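Local coordinates for exopolysaccharide biosynthesis protein (Pantoea stewartii subsp. stewartii DC283, PDB 6TGF) that modifies glycan biofilm, probably as a hydrolase, with a parallel beta-helix fold like that of bacteriophage tailspikes, at residues B[448-453]-B[469-474]. Residues are numbered along the deposited sequence; the frame is centred on the assembly and turned at random.
Sequences CDNPGD and CKNPLI
N471 reaches across to N450 at a turn where two successive coils of the parallel beta-helix stack. Its CB lies 3.2 Å from D449 O. With CG beside the backbone N (chi1 -62°), the side chain runs alongside that of N450, both pointing the same way, and the two amide planes are only 11° apart. CG is about equally near to D449 O and N450 OD1, which both lie on the same side of it. At the tip, ND2 gives a weak hydrogen bond to N450 OD1 at 3.0 Å and another weak one to D449 O. The firmer grip on that carbonyl comes from N471's own backbone: N471 N sits 3.0 Å from D449 O, tilted modestly from the carbonyl plane. One oxygen thus takes both a main-chain and a side-chain donor from the same residue.

On the far side of the turn from the solvent, P451 is wedged over the next coil. Its CG rests 3.7 Å from C469 CB and its CB 3.9 Å from L473 CB, while L466 of strand 458-467 touches the ring as well. L473 CD1 lies against G452 O, the same carbonyl that receives I474 N in a nearly straight 2.8 Å hydrogen bond. Beside that bond, a single bridge of D453 to I474 extends the parallel stacking that 450-453 already has with the preceding coil, through backbone bonds to V429, L430 and L432.

Outward, the extended chain of K470 crosses the D449 carboxylate, with NZ staying 4.6 Å from D449 OD2, so any attraction there is probably only long-range. Here the two coils are probably held mainly by apolar packing and main-chain hydrogen bonds, the amides adding weak ones, with no close charge pair across this contact.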
# COMPACT_ATOMS: atom_id res chain seq x y z
N CYS B 448 3.19 1.96 -25.61
CA CYS B 448 1.96 2.79 -25.70
C CYS B 448 2.31 4.14 -26.33
O CYS B 448 3.26 4.78 -25.85
CB CYS B 448 1.32 3.00 -24.34
SG CYS B 448 0.77 1.46 -23.54
N ASP B 449 1.56 4.56 -27.36
CA ASP B 449 1.84 5.78 -28.15
C ASP B 449 1.77 7.02 -27.25
O ASP B 449 2.66 7.89 -27.38
CB ASP B 449 0.89 5.92 -29.34
CG ASP B 449 1.32 5.15 -30.58
OD1 ASP B 449 2.24 4.32 -30.46
OD2 ASP B 449 0.72 5.39 -31.65
N ASN B 450 0.76 7.09 -26.38
CA ASN B 450 0.46 8.28 -25.54
C ASN B 450 0.27 7.84 -24.09
O ASN B 450 -0.84 7.54 -23.67
CB ASN B 450 -0.76 9.03 -26.06
CG ASN B 450 -0.56 9.56 -27.46
OD1 ASN B 450 0.26 10.45 -27.69
ND2 ASN B 450 -1.30 9.03 -28.42
N PRO B 451 1.37 7.75 -23.29
CA PRO B 451 1.26 7.58 -21.84
C PRO B 451 0.19 8.49 -21.22
O PRO B 451 -0.43 8.08 -20.25
CB PRO B 451 2.67 7.95 -21.36
CG PRO B 451 3.56 7.50 -22.49
CD PRO B 451 2.76 7.78 -23.75
N GLY B 452 0.01 9.69 -21.79
CA GLY B 452 -1.18 10.53 -21.60
C GLY B 452 -0.86 11.89 -21.02
O GLY B 452 0.26 12.40 -21.27
N ASP B 453 -1.81 12.46 -20.27
CA ASP B 453 -1.79 13.87 -19.79
C ASP B 453 -2.02 13.89 -18.28
O ASP B 453 -3.12 13.49 -17.84
CB ASP B 453 -2.85 14.70 -20.53
CG ASP B 453 -2.86 16.17 -20.14
OD1 ASP B 453 -1.80 16.68 -19.74
OD2 ASP B 453 -3.94 16.79 -20.24
N CYS B 469 7.75 4.07 -25.48
CA CYS B 469 6.53 4.89 -25.68
C CYS B 469 6.83 6.00 -26.70
O CYS B 469 7.77 6.78 -26.46
CB CYS B 469 6.04 5.47 -24.35
SG CYS B 469 5.30 4.22 -23.28
N LYS B 470 6.06 6.03 -27.79
CA LYS B 470 6.29 6.92 -28.96
C LYS B 470 6.41 8.38 -28.50
O LYS B 470 7.36 9.05 -28.93
CB LYS B 470 5.15 6.78 -29.97
CG LYS B 470 5.36 7.53 -31.28
CD LYS B 470 4.21 7.38 -32.25
CE LYS B 470 4.40 8.20 -33.51
NZ LYS B 470 3.34 7.92 -34.50
N ASN B 471 5.48 8.83 -27.65
CA ASN B 471 5.37 10.24 -27.20
C ASN B 471 5.66 10.32 -25.70
O ASN B 471 5.59 9.31 -25.00
CB ASN B 471 3.99 10.81 -27.53
CG ASN B 471 3.72 10.85 -29.02
OD1 ASN B 471 4.47 11.47 -29.77
ND2 ASN B 471 2.67 10.19 -29.46
N PRO B 472 6.02 11.51 -25.18
CA PRO B 472 6.21 11.68 -23.74
C PRO B 472 4.88 11.69 -22.97
O PRO B 472 3.86 12.03 -23.56
CB PRO B 472 6.90 13.04 -23.62
CG PRO B 472 6.42 13.80 -24.84
CD PRO B 472 6.29 12.75 -25.93
N LEU B 473 4.92 11.32 -21.69
CA LEU B 473 3.84 11.63 -20.71
C LEU B 473 3.80 13.15 -20.56
O LEU B 473 4.82 13.73 -20.13
CB LEU B 473 4.14 10.93 -19.38
CG LEU B 473 3.22 11.28 -18.21
CD1 LEU B 473 1.78 10.87 -18.50
CD2 LEU B 473 3.70 10.65 -16.92
N ILE B 474 2.69 13.78 -20.94
CA ILE B 474 2.51 15.26 -20.89
C ILE B 474 2.24 15.66 -19.43
O ILE B 474 1.19 15.26 -18.90
CB ILE B 474 1.39 15.73 -21.84
CG1 ILE B 474 1.63 15.29 -23.29
CG2 ILE B 474 1.19 17.24 -21.73
CD1 ILE B 474 2.86 15.89 -23.93